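Transcriptional regulator, HTH_3 family (Vibrio cholerae, PDB 1Y9Q) probably binds DNA as a dimeric transcription factor, joining a helix-turn-helix domain to a cupin domain that holds zinc and D-methionine. Local coordinates at residues A[126-131]-A[160-165]; A[14-19]-A[43-48]; A[59-64]-A[120-125]; A[26-31]-A[36-41]. All coordinates share one frame; numbering follows the deposited sequence.

Contact 1 of 4, residues A[126-131]-A[160-165]; sequences VIEYIH and QPHGYA. With ZN (zinc ion), chain B; MED (D-methionine), chain C.
The phenol ring of Tyr164 takes its partners at the edge, near its own plane: Glu128 OE1, the zinc ion and the D-methionine carboxylate oxygen lie there, and the Glu128 carboxylate is turned only 23° from the ring, nearly coplanar with it. The His162 ring has the carbonyl of Gln160 in plane at its ND1 edge, while Glu128 OE2 comes to it obliquely. These side chains face one another across the interior of a cupin β-sandwich, projecting from strands 127-131 and 162-165, which run in similar directions in the two sheets, the axes of these short segments 11.2 Å apart. They converge on the metal: Glu128 OE2 binds zinc at 2.0 Å, and His162 NE2 and Tyr164 OH each bind it at 2.2 Å; His122 and the D-methionine N and O bring the ligands to six. Glu128 reaches in with CG anti to its carbonyl carbon (chi1 -76°), and its second oxygen, OE1, stands 2.5 Å from Tyr164 OH. Ile130 CD1 meets the Tyr164 ring at its edge, 3.9 Å from CE2. The rotation of His162 is fixed from behind, where ND1 donates to Gln160 O at 2.9 Å with an N-H...O angle of 161°.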
loop_
_atom_site.group_PDB
_atom_site.type_symbol
_atom_site.label_atom_id
_atom_site.label_comp_id
_atom_site.label_asym_id
_atom_site.label_seq_id
_atom_site.Cartn_x
_atom_site.Cartn_y
_atom_site.Cartn_z
ATOM N N VAL A 126 -16.887 0.372 -0.419
ATOM C CA VAL A 126 -16.703 1.794 -0.128
ATOM C C VAL A 126 -16.129 2.470 -1.368
ATOM O O VAL A 126 -15.159 1.990 -1.949
ATOM C CB VAL A 126 -15.759 2.019 1.067
ATOM C CG1 VAL A 126 -15.522 3.509 1.267
ATOM C CG2 VAL A 126 -16.375 1.421 2.318
ATOM N N ILE A 127 -16.737 3.583 -1.763
ATOM C CA ILE A 127 -16.323 4.320 -2.955
ATOM C C ILE A 127 -15.817 5.725 -2.610
ATOM O O ILE A 127 -16.351 6.386 -1.720
ATOM C CB ILE A 127 -17.524 4.416 -3.937
ATOM C CG1 ILE A 127 -17.845 3.019 -4.484
ATOM C CG2 ILE A 127 -17.237 5.421 -5.055
ATOM C CD1 ILE A 127 -19.183 2.928 -5.202
ATOM N N GLU A 128 -14.776 6.179 -3.302
ATOM C CA GLU A 128 -14.247 7.516 -3.047
ATOM C C GLU A 128 -14.303 8.409 -4.266
ATOM O O GLU A 128 -14.140 7.943 -5.398
ATOM C CB GLU A 128 -12.795 7.452 -2.563
ATOM C CG GLU A 128 -12.642 7.030 -1.122
ATOM C CD GLU A 128 -11.212 7.147 -0.635
ATOM O OE1 GLU A 128 -10.583 8.196 -0.881
ATOM O OE2 GLU A 128 -10.723 6.195 -0.002
ATOM N N TYR A 129 -14.544 9.695 -4.011
ATOM C CA TYR A 129 -14.578 10.734 -5.032
ATOM C C TYR A 129 -13.459 11.705 -4.669
ATOM O O TYR A 129 -13.239 11.989 -3.490
ATOM C CB TYR A 129 -15.896 11.506 -5.002
ATOM C CG TYR A 129 -17.089 10.744 -5.509
ATOM C CD1 TYR A 129 -17.604 10.993 -6.781
ATOM C CD2 TYR A 129 -17.720 9.788 -4.714
ATOM C CE1 TYR A 129 -18.718 10.312 -7.253
ATOM C CE2 TYR A 129 -18.840 9.093 -5.181
ATOM C CZ TYR A 129 -19.332 9.364 -6.450
ATOM O OH TYR A 129 -20.442 8.703 -6.919
ATOM N N ILE A 130 -12.770 12.218 -5.684
ATOM C CA ILE A 130 -11.675 13.160 -5.480
ATOM C C ILE A 130 -11.864 14.363 -6.400
ATOM O O ILE A 130 -12.178 14.205 -7.580
ATOM C CB ILE A 130 -10.304 12.518 -5.834
ATOM C CG1 ILE A 130 -10.050 11.270 -4.985
ATOM C CG2 ILE A 130 -9.191 13.534 -5.642
ATOM C CD1 ILE A 130 -9.788 11.546 -3.522
ATOM N N HIS A 131 -11.677 15.561 -5.853
ATOM C CA HIS A 131 -11.786 16.793 -6.628
ATOM C C HIS A 131 -10.633 17.682 -6.168
ATOM O O HIS A 131 -10.583 18.097 -5.007
ATOM C CB HIS A 131 -13.125 17.491 -6.371
ATOM C CG HIS A 131 -13.399 18.629 -7.305
ATOM N ND1 HIS A 131 -14.389 19.560 -7.075
ATOM C CD2 HIS A 131 -12.806 18.992 -8.468
ATOM C CE1 HIS A 131 -14.391 20.450 -8.053
ATOM N NE2 HIS A 131 -13.439 20.127 -8.911
ATOM N N GLN A 160 -9.611 -1.473 -2.038
ATOM C CA GLN A 160 -8.403 -2.011 -2.650
ATOM C C GLN A 160 -7.261 -1.111 -2.217
ATOM O O GLN A 160 -7.494 0.010 -1.752
ATOM C CB GLN A 160 -8.505 -1.970 -4.178
ATOM C CG GLN A 160 -8.584 -0.555 -4.752
ATOM C CD GLN A 160 -8.515 -0.538 -6.266
ATOM O OE1 GLN A 160 -7.563 -1.049 -6.854
ATOM N NE2 GLN A 160 -9.525 0.050 -6.906
ATOM N N PRO A 161 -6.012 -1.584 -2.347
ATOM C CA PRO A 161 -4.897 -0.728 -1.947
ATOM C C PRO A 161 -4.985 0.541 -2.781
ATOM O O PRO A 161 -5.184 0.478 -3.996
ATOM C CB PRO A 161 -3.670 -1.569 -2.306
ATOM C CG PRO A 161 -4.163 -2.970 -2.098
ATOM C CD PRO A 161 -5.531 -2.919 -2.746
ATOM N N HIS A 162 -4.877 1.689 -2.129
ATOM C CA HIS A 162 -4.934 2.958 -2.846
ATOM C C HIS A 162 -4.043 3.969 -2.159
ATOM O O HIS A 162 -3.398 3.657 -1.162
ATOM C CB HIS A 162 -6.383 3.485 -2.952
ATOM C CG HIS A 162 -7.052 3.752 -1.637
ATOM N ND1 HIS A 162 -7.474 2.748 -0.794
ATOM C CD2 HIS A 162 -7.421 4.917 -1.044
ATOM C CE1 HIS A 162 -8.074 3.279 0.259
ATOM N NE2 HIS A 162 -8.054 4.594 0.130
ATOM N N GLY A 163 -3.988 5.179 -2.701
ATOM C CA GLY A 163 -3.145 6.187 -2.090
ATOM C C GLY A 163 -3.302 7.552 -2.716
ATOM O O GLY A 163 -3.952 7.699 -3.751
ATOM N N TYR A 164 -2.701 8.551 -2.077
ATOM C CA TYR A 164 -2.764 9.930 -2.548
ATOM C C TYR A 164 -1.381 10.541 -2.419
ATOM O O TYR A 164 -0.671 10.266 -1.457
ATOM C CB TYR A 164 -3.732 10.739 -1.690
ATOM C CG TYR A 164 -4.943 9.963 -1.246
ATOM C CD1 TYR A 164 -4.863 9.050 -0.193
ATOM C CD2 TYR A 164 -6.166 10.119 -1.892
ATOM C CE1 TYR A 164 -5.972 8.314 0.206
ATOM C CE2 TYR A 164 -7.282 9.386 -1.501
ATOM C CZ TYR A 164 -7.175 8.486 -0.455
ATOM O OH TYR A 164 -8.273 7.760 -0.079
ATOM N N ALA A 165 -1.002 11.374 -3.381
ATOM C CA ALA A 165 0.302 12.015 -3.330
ATOM C C ALA A 165 0.273 13.405 -3.949
ATOM O O ALA A 165 -0.315 13.617 -5.008
ATOM C CB ALA A 165 1.336 11.150 -4.045
HETATM ZN ZN ZN B . -9.107 6.215 1.259
HETATM N N MED C . -9.961 7.892 2.441
HETATM C CA MED C . -8.939 8.389 3.408
HETATM C C MED C . -7.674 7.522 3.362
HETATM O O MED C . -7.557 6.546 2.607
HETATM C CB MED C . -8.624 9.869 3.092
HETATM C CG MED C . -7.629 10.631 3.943
HETATM S SD MED C . -8.413 10.804 5.575
HETATM C CE MED C . -9.798 11.798 5.238
HETATM O OXT MED C . -6.732 7.790 4.106
#

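Contact 2 of 4, residues A[14-19]-A[43-48]; sequences NQLKNL and QIERGE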
loop_
_atom_site.group_PDB
_atom_site.type_symbol
_atom_site.label_atom_id
_atom_site.label_comp_id
_atom_site.label_asym_id
_atom_site.label_seq_id
_atom_site.Cartn_x
_atom_site.Cartn_y
_atom_site.Cartn_z
ATOM N N ASN A 14 -10.260 5.561 24.105
ATOM C CA ASN A 14 -11.575 5.363 24.698
ATOM C C ASN A 14 -12.684 5.015 23.702
ATOM O O ASN A 14 -13.482 4.114 23.958
ATOM C CB ASN A 14 -11.984 6.594 25.517
ATOM C CG ASN A 14 -11.042 6.857 26.692
ATOM O OD1 ASN A 14 -10.444 5.930 27.243
ATOM N ND2 ASN A 14 -10.921 8.123 27.085
ATOM N N GLN A 15 -12.748 5.711 22.572
ATOM C CA GLN A 15 -13.809 5.417 21.603
ATOM C C GLN A 15 -13.592 4.082 20.893
ATOM O O GLN A 15 -14.555 3.370 20.611
ATOM C CB GLN A 15 -13.945 6.546 20.579
ATOM C CG GLN A 15 -15.134 6.383 19.600
ATOM C CD GLN A 15 -16.490 6.240 20.290
ATOM O OE1 GLN A 15 -16.608 6.383 21.510
ATOM N NE2 GLN A 15 -17.524 5.957 19.503
ATOM N N LEU A 16 -12.336 3.727 20.625
ATOM C CA LEU A 16 -12.056 2.448 19.975
ATOM C C LEU A 16 -12.574 1.324 20.854
ATOM O O LEU A 16 -13.196 0.379 20.374
ATOM C CB LEU A 16 -10.556 2.253 19.755
ATOM C CG LEU A 16 -10.138 0.828 19.352
ATOM C CD1 LEU A 16 -10.939 0.369 18.132
ATOM C CD2 LEU A 16 -8.637 0.787 19.062
ATOM N N LYS A 17 -12.310 1.435 22.147
ATOM C CA LYS A 17 -12.759 0.430 23.100
ATOM C C LYS A 17 -14.286 0.370 23.095
ATOM O O LYS A 17 -14.871 -0.709 23.076
ATOM C CB LYS A 17 -12.247 0.773 24.502
ATOM C CG LYS A 17 -12.426 -0.342 25.520
ATOM C CD LYS A 17 -11.877 0.075 26.879
ATOM C CE LYS A 17 -12.040 -1.032 27.910
ATOM N NZ LYS A 17 -11.440 -0.645 29.220
ATOM N N ASN A 18 -14.930 1.534 23.101
ATOM C CA ASN A 18 -16.390 1.579 23.094
ATOM C C ASN A 18 -16.919 0.893 21.836
ATOM O O ASN A 18 -17.782 0.019 21.912
ATOM C CB ASN A 18 -16.885 3.023 23.132
ATOM C CG ASN A 18 -18.361 3.118 23.453
ATOM O OD1 ASN A 18 -19.196 2.478 22.801
ATOM N ND2 ASN A 18 -18.695 3.924 24.458
ATOM N N LEU A 19 -16.398 1.292 20.677
ATOM C CA LEU A 19 -16.827 0.698 19.414
ATOM C C LEU A 19 -16.644 -0.816 19.437
ATOM O O LEU A 19 -17.546 -1.563 19.034
ATOM C CB LEU A 19 -16.039 1.301 18.240
ATOM C CG LEU A 19 -16.315 2.776 17.911
ATOM C CD1 LEU A 19 -15.350 3.261 16.831
ATOM C CD2 LEU A 19 -17.767 2.927 17.443
ATOM N N GLN A 43 -2.284 -1.648 22.750
ATOM C CA GLN A 43 -1.536 -0.432 23.055
ATOM C C GLN A 43 -2.372 0.813 22.763
ATOM O O GLN A 43 -2.322 1.793 23.506
ATOM C CB GLN A 43 -0.244 -0.381 22.237
ATOM C CG GLN A 43 0.699 -1.559 22.480
ATOM C CD GLN A 43 1.973 -1.478 21.654
ATOM O OE1 GLN A 43 1.929 -1.350 20.430
ATOM N NE2 GLN A 43 3.118 -1.565 22.322
ATOM N N ILE A 44 -3.133 0.781 21.673
ATOM C CA ILE A 44 -3.964 1.923 21.317
ATOM C C ILE A 44 -5.041 2.157 22.369
ATOM O O ILE A 44 -5.262 3.291 22.799
ATOM C CB ILE A 44 -4.642 1.724 19.938
ATOM C CG1 ILE A 44 -3.581 1.722 18.834
ATOM C CG2 ILE A 44 -5.658 2.837 19.690
ATOM C CD1 ILE A 44 -4.119 1.371 17.448
ATOM N N GLU A 45 -5.713 1.089 22.782
ATOM C CA GLU A 45 -6.764 1.220 23.780
ATOM C C GLU A 45 -6.219 1.648 25.143
ATOM O O GLU A 45 -6.954 2.200 25.956
ATOM C CB GLU A 45 -7.554 -0.087 23.924
ATOM C CG GLU A 45 -8.307 -0.506 22.668
ATOM C CD GLU A 45 -9.384 -1.554 22.942
ATOM O OE1 GLU A 45 -9.301 -2.245 23.982
ATOM O OE2 GLU A 45 -10.311 -1.690 22.112
ATOM N N ARG A 46 -4.935 1.399 25.393
ATOM C CA ARG A 46 -4.331 1.797 26.667
ATOM C C ARG A 46 -3.705 3.186 26.584
ATOM O O ARG A 46 -3.181 3.698 27.575
ATOM C CB ARG A 46 -3.261 0.794 27.106
ATOM C CG ARG A 46 -3.810 -0.520 27.631
ATOM C CD ARG A 46 -2.740 -1.280 28.402
ATOM N NE ARG A 46 -1.609 -1.658 27.559
ATOM C CZ ARG A 46 -1.649 -2.626 26.649
ATOM N NH1 ARG A 46 -2.764 -3.320 26.466
ATOM N NH2 ARG A 46 -0.576 -2.898 25.919
ATOM N N GLY A 47 -3.757 3.788 25.401
ATOM C CA GLY A 47 -3.185 5.109 25.216
ATOM C C GLY A 47 -1.668 5.087 25.164
ATOM O O GLY A 47 -1.015 6.080 25.479
ATOM N N GLU A 48 -1.106 3.957 24.754
ATOM C CA GLU A 48 0.344 3.813 24.676
ATOM C C GLU A 48 0.951 4.147 23.322
ATOM O O GLU A 48 2.118 4.536 23.242
ATOM C CB GLU A 48 0.744 2.396 25.072
ATOM C CG GLU A 48 0.680 2.146 26.560
ATOM C CD GLU A 48 0.917 0.697 26.912
ATOM O OE1 GLU A 48 1.801 0.068 26.287
ATOM O OE2 GLU A 48 0.226 0.190 27.820
HETATM O O HOH W 1 -9.101 3.353 27.092
#
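Leu16 meets both Ile44 and Glu45, crossing each side chain at about a right angle, where helix 5-22 packs on the last turn of helix 38-45 in the helix-turn-helix domain. Past Glu45 the latter helix closes in a Schellman motif at Gly47. With CG trans to the backbone nitrogen (chi1 168°), Leu16 extends its CD2 methyl to 3.7 Å from Ile44 CG2; the same methyl also touches Glu45 CG. Ile59 of helix 53-63 packs against both Leu16 and Ile44, making this apolar pair part of the domain core. Glu45 has its CG opposite the carbonyl carbon (chi1 -63°) and an extended chain beyond, a shape that lays the carboxylate over the backbone of helix 5-22: OE2 comes within 3.4 Å of Lys17 CA. Of the Lys17 side chain, CB and CG lie beside the carboxylate, while the extended chain carries the ammonium away, NZ being 5.9 Å from Glu45 OE1. Glu45 OE2 forms its salt bridge with Arg20 NE, further along helix 5-22. A water joins a side chain to the opposite backbone, donating to Asn14 OD1 at 2.9 Å and to Glu45 O at 2.7 Å. The two segments thus meet by apolar and van der Waals contact, the charge of Glu45 being met by Arg20 and not by Lys17.

Contact 3 of 4, residues A[59-64]-A[120-125]; sequences IASGLE and SPHALG. With ZN (zinc ion), chain B; MED (D-methionine), chain C.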
loop_
_atom_site.group_PDB
_atom_site.type_symbol
_atom_site.label_atom_id
_atom_site.label_comp_id
_atom_site.label_asym_id
_atom_site.label_seq_id
_atom_site.Cartn_x
_atom_site.Cartn_y
_atom_site.Cartn_z
ATOM N N ILE A 59 -8.582 0.094 10.961
ATOM C CA ILE A 59 -9.407 -0.389 12.062
ATOM C C ILE A 59 -10.887 -0.167 11.774
ATOM O O ILE A 59 -11.700 -1.084 11.929
ATOM C CB ILE A 59 -9.023 0.314 13.382
ATOM C CG1 ILE A 59 -7.584 -0.057 13.760
ATOM C CG2 ILE A 59 -9.993 -0.087 14.495
ATOM C CD1 ILE A 59 -7.031 0.712 14.950
ATOM N N ALA A 60 -11.240 1.049 11.358
ATOM C CA ALA A 60 -12.632 1.362 11.042
ATOM C C ALA A 60 -13.157 0.387 9.993
ATOM O O ALA A 60 -14.267 -0.140 10.113
ATOM C CB ALA A 60 -12.748 2.803 10.528
ATOM N N SER A 61 -12.349 0.129 8.970
ATOM C CA SER A 61 -12.748 -0.779 7.901
ATOM C C SER A 61 -13.078 -2.172 8.434
ATOM O O SER A 61 -14.090 -2.763 8.061
ATOM C CB SER A 61 -11.640 -0.869 6.849
ATOM O OG SER A 61 -11.432 0.389 6.225
ATOM N N GLY A 62 -12.227 -2.686 9.315
ATOM C CA GLY A 62 -12.455 -4.007 9.879
ATOM C C GLY A 62 -13.689 -4.071 10.757
ATOM O O GLY A 62 -14.365 -5.102 10.830
ATOM N N LEU A 63 -13.992 -2.965 11.425
ATOM C CA LEU A 63 -15.156 -2.891 12.305
ATOM C C LEU A 63 -16.400 -2.478 11.532
ATOM O O LEU A 63 -17.497 -2.440 12.089
ATOM C CB LEU A 63 -14.903 -1.876 13.421
ATOM C CG LEU A 63 -13.773 -2.191 14.400
ATOM C CD1 LEU A 63 -13.517 -0.988 15.300
ATOM C CD2 LEU A 63 -14.148 -3.416 15.224
ATOM N N GLU A 64 -16.215 -2.177 10.248
ATOM C CA GLU A 64 -17.297 -1.730 9.377
ATOM C C GLU A 64 -17.931 -0.485 9.981
ATOM O O GLU A 64 -19.157 -0.365 10.092
ATOM C CB GLU A 64 -18.325 -2.840 9.192
ATOM C CG GLU A 64 -17.699 -4.102 8.618
ATOM C CD GLU A 64 -18.707 -5.198 8.361
ATOM O OE1 GLU A 64 -19.468 -5.085 7.378
ATOM O OE2 GLU A 64 -18.738 -6.166 9.151
ATOM N N SER A 120 -4.738 1.184 3.185
ATOM C CA SER A 120 -5.122 -0.220 3.094
ATOM C C SER A 120 -6.528 -0.180 2.511
ATOM O O SER A 120 -7.168 0.868 2.501
ATOM C CB SER A 120 -5.177 -0.866 4.484
ATOM O OG SER A 120 -3.905 -0.901 5.102
ATOM N N PRO A 121 -7.031 -1.314 2.014
ATOM C CA PRO A 121 -8.383 -1.282 1.454
ATOM C C PRO A 121 -9.393 -0.826 2.502
ATOM O O PRO A 121 -9.254 -1.156 3.680
ATOM C CB PRO A 121 -8.622 -2.735 1.056
ATOM C CG PRO A 121 -7.236 -3.237 0.740
ATOM C CD PRO A 121 -6.435 -2.655 1.878
ATOM N N HIS A 122 -10.388 -0.048 2.089
ATOM C CA HIS A 122 -11.431 0.346 3.027
ATOM C C HIS A 122 -12.422 -0.809 2.934
ATOM O O HIS A 122 -12.185 -1.758 2.181
ATOM C CB HIS A 122 -12.078 1.671 2.618
ATOM C CG HIS A 122 -11.139 2.839 2.682
ATOM N ND1 HIS A 122 -10.148 2.942 3.637
ATOM C CD2 HIS A 122 -11.051 3.957 1.925
ATOM C CE1 HIS A 122 -9.490 4.074 3.462
ATOM N NE2 HIS A 122 -10.018 4.709 2.432
ATOM N N ALA A 123 -13.517 -0.746 3.687
ATOM C CA ALA A 123 -14.501 -1.829 3.678
ATOM C C ALA A 123 -15.076 -2.091 2.291
ATOM O O ALA A 123 -15.118 -1.199 1.441
ATOM C CB ALA A 123 -15.629 -1.522 4.664
ATOM N N LEU A 124 -15.529 -3.325 2.079
ATOM C CA LEU A 124 -16.097 -3.740 0.799
ATOM C C LEU A 124 -17.159 -2.774 0.291
ATOM O O LEU A 124 -18.065 -2.391 1.021
ATOM C CB LEU A 124 -16.711 -5.140 0.930
ATOM C CG LEU A 124 -17.353 -5.745 -0.320
ATOM C CD1 LEU A 124 -16.288 -6.016 -1.379
ATOM C CD2 LEU A 124 -18.062 -7.036 0.056
ATOM N N GLY A 125 -17.035 -2.373 -0.968
ATOM C CA GLY A 125 -18.016 -1.478 -1.552
ATOM C C GLY A 125 -17.852 0.000 -1.253
ATOM O O GLY A 125 -18.610 0.810 -1.781
HETATM ZN ZN ZN B . -9.107 6.215 1.259
HETATM N N MED C . -9.961 7.892 2.441
HETATM C CA MED C . -8.939 8.389 3.408
HETATM C C MED C . -7.674 7.522 3.362
HETATM O O MED C . -7.557 6.546 2.607
HETATM C CB MED C . -8.624 9.869 3.092
HETATM C CG MED C . -7.629 10.631 3.943
HETATM S SD MED C . -8.413 10.804 5.575
HETATM C CE MED C . -9.798 11.798 5.238
HETATM O OXT MED C . -6.732 7.790 4.106
HETATM O O HOH W 2 -13.976 1.551 5.440
#
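Ser61 projects from helix 53-63 straight at the loop 120-125, and its CA lies 4.7 Å from that of Ala123. Its CB comes within 3.7 Å of Ala123 N and also touches Pro121 O. One bond further, a chi1 of -64° sets OG beside the serine's own backbone N, where it hydrogen-bonds with the carbonyl of Trp57 in the preceding turn. From there it rests 3.2 Å from His122 CA and lies at the edge of the His122 ring, near the ring plane. A water donates to Ser61 OG at 2.9 Å and accepts from Ala123 N at 2.9 Å, tying the hydroxyl to the loop backbone. The contact thus joins the two domains, with the helix belonging to the helix-turn-helix domain and the loop linking strands 116-119 and 127-134 of the cupin fold. Ala123 adds its methyl, CB packing 3.9 Å from Ser61 O. On the cupin side the His122 ring carries the zinc: NE2 binds it at 2.1 Å, next to the D-methionine nitrogen and oxygen. Trp57, one helical turn before Ser61, also meets the His122 ring, with the two planes at about 35°.

Contact 4 of 4, residues A[26-31]-A[36-41]; sequences SLDATA and VSKAML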
loop_
_atom_site.group_PDB
_atom_site.type_symbol
_atom_site.label_atom_id
_atom_site.label_comp_id
_atom_site.label_asym_id
_atom_site.label_seq_id
_atom_site.Cartn_x
_atom_site.Cartn_y
_atom_site.Cartn_z
ATOM N N SER A 26 -13.686 -9.360 20.784
ATOM C CA SER A 26 -12.499 -9.542 21.609
ATOM C C SER A 26 -11.386 -8.809 20.867
ATOM O O SER A 26 -11.552 -8.453 19.695
ATOM C CB SER A 26 -12.139 -11.025 21.717
ATOM O OG SER A 26 -11.760 -11.539 20.451
ATOM N N LEU A 27 -10.257 -8.576 21.530
ATOM C CA LEU A 27 -9.154 -7.893 20.864
ATOM C C LEU A 27 -8.619 -8.759 19.733
ATOM O O LEU A 27 -8.305 -8.258 18.653
ATOM C CB LEU A 27 -8.027 -7.571 21.855
ATOM C CG LEU A 27 -8.219 -6.331 22.733
ATOM C CD1 LEU A 27 -7.036 -6.189 23.673
ATOM C CD2 LEU A 27 -8.357 -5.085 21.854
ATOM N N ASP A 28 -8.538 -10.065 19.974
ATOM C CA ASP A 28 -8.030 -10.983 18.961
ATOM C C ASP A 28 -8.942 -11.028 17.738
ATOM O O ASP A 28 -8.468 -11.078 16.602
ATOM C CB ASP A 28 -7.878 -12.394 19.535
ATOM C CG ASP A 28 -7.089 -13.311 18.616
ATOM O OD1 ASP A 28 -5.878 -13.060 18.418
ATOM O OD2 ASP A 28 -7.677 -14.275 18.082
ATOM N N ALA A 29 -10.252 -11.012 17.966
ATOM C CA ALA A 29 -11.196 -11.045 16.856
ATOM C C ALA A 29 -11.093 -9.739 16.068
ATOM O O ALA A 29 -11.221 -9.726 14.845
ATOM C CB ALA A 29 -12.617 -11.235 17.376
ATOM N N THR A 30 -10.861 -8.643 16.779
ATOM C CA THR A 30 -10.735 -7.339 16.140
ATOM C C THR A 30 -9.442 -7.306 15.329
ATOM O O THR A 30 -9.370 -6.685 14.268
ATOM C CB THR A 30 -10.732 -6.210 17.198
ATOM O OG1 THR A 30 -11.947 -6.273 17.959
ATOM C CG2 THR A 30 -10.642 -4.848 16.527
ATOM N N ALA A 31 -8.423 -7.994 15.823
ATOM C CA ALA A 31 -7.147 -8.055 15.122
ATOM C C ALA A 31 -7.344 -8.756 13.777
ATOM O O ALA A 31 -6.864 -8.286 12.745
ATOM C CB ALA A 31 -6.125 -8.809 15.968
ATOM N N VAL A 36 -4.760 -5.413 11.934
ATOM C CA VAL A 36 -3.860 -4.718 12.851
ATOM C C VAL A 36 -3.574 -5.702 13.986
ATOM O O VAL A 36 -4.499 -6.320 14.514
ATOM C CB VAL A 36 -4.521 -3.439 13.421
ATOM C CG1 VAL A 36 -3.588 -2.765 14.418
ATOM C CG2 VAL A 36 -4.867 -2.481 12.278
ATOM N N SER A 37 -2.306 -5.863 14.356
ATOM C CA SER A 37 -1.954 -6.815 15.409
ATOM C C SER A 37 -2.710 -6.574 16.707
ATOM O O SER A 37 -3.026 -5.434 17.053
ATOM C CB SER A 37 -0.446 -6.786 15.698
ATOM O OG SER A 37 -0.054 -5.605 16.375
ATOM N N LYS A 38 -2.999 -7.659 17.422
ATOM C CA LYS A 38 -3.696 -7.563 18.696
ATOM C C LYS A 38 -2.843 -6.737 19.648
ATOM O O LYS A 38 -3.358 -6.008 20.499
ATOM C CB LYS A 38 -3.915 -8.955 19.296
ATOM C CG LYS A 38 -4.405 -8.924 20.737
ATOM C CD LYS A 38 -4.522 -10.324 21.324
ATOM C CE LYS A 38 -4.901 -10.269 22.801
ATOM N NZ LYS A 38 -4.994 -11.635 23.404
ATOM N N ALA A 39 -1.529 -6.862 19.498
ATOM C CA ALA A 39 -0.603 -6.128 20.346
ATOM C C ALA A 39 -0.798 -4.627 20.163
ATOM O O ALA A 39 -0.928 -3.888 21.137
ATOM C CB ALA A 39 0.834 -6.521 20.017
HETATM N N MSE A 40 -0.824 -4.177 18.912
HETATM C CA MSE A 40 -1.001 -2.757 18.641
HETATM C C MSE A 40 -2.369 -2.271 19.106
HETATM O O MSE A 40 -2.482 -1.189 19.684
HETATM C CB MSE A 40 -0.825 -2.466 17.151
HETATM C CG MSE A 40 -0.888 -0.987 16.821
HETATM SE SE MSE A 40 -0.379 -0.639 14.991
HETATM C CE MSE A 40 1.418 -1.383 15.058
ATOM N N LEU A 41 -3.406 -3.065 18.854
ATOM C CA LEU A 41 -4.758 -2.698 19.276
ATOM C C LEU A 41 -4.810 -2.509 20.793
ATOM O O LEU A 41 -5.473 -1.600 21.294
ATOM C CB LEU A 41 -5.763 -3.772 18.848
ATOM C CG LEU A 41 -5.988 -3.934 17.337
ATOM C CD1 LEU A 41 -6.857 -5.155 17.069
ATOM C CD2 LEU A 41 -6.650 -2.689 16.777
#
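Ala31 and Lys38 bring the backbones of 26-31 and 36-41 to 5.0 Å between their CA atoms, where the first helix approaches the start of the second. The closest backbone approach is a CA-H...O contact from Ala31 CA to Val36 O at 3.2 Å, and the Ala31 methyl also touches Lys38 N. Each helix begins with a serine N-cap: Ser26 OG accepts from Ala29 N, and Ser37 OG from Met40 N, a selenomethionine here. Thr30 OG1 also donates to Ser26 O, arriving from the opposite face of that carbonyl to the helical bond from Thr30 N. Leu41 is the chief apolar side chain of the second helix. With chi1 at -67° and chi2 extended (172°), it lays CD1 over the first helix, within 3.5 Å of Ala31 N and 3.8 Å of Thr30 CG2. Leu27 and Leu41 lie side by side but run opposite ways, Leu27 CD2 4.2 Å from Leu41 CB. Lys38 is fully extended and lies along the first helix, its CG 4.0 Å from Leu27 CB; the ammonium comes near Asp28 without pairing, NZ to OD1 being 5.3 Å. Two short helices joined by a tight turn, with a small alanine at their closest approach, form the helix-turn-helix of the HTH_3 (Cro/C1-type) family, whose second helix probably recognises DNA.

In the fold
Contacts 2 and 4 lie in the N-terminal helical domain, contact 1 in the C-terminal cupin domain, and contact 3 between them. Contact 4 is nested within the loop that contact 2 closes, and both use helix 38-45; their centres are about 11 Å apart. Contact 3 follows, and contact 1 comes last along the chain. Ile59, on the helix of contact 3, touches Leu16 and Ile44 of contact 2 and Val36 and Leu41 of contact 4, while His122 of its loop shares the zinc and D-methionine with contact 1, whose centre is about 13 Å away. Helix 53-63 therefore links the zinc and D-methionine site physically to the probable DNA-binding helices.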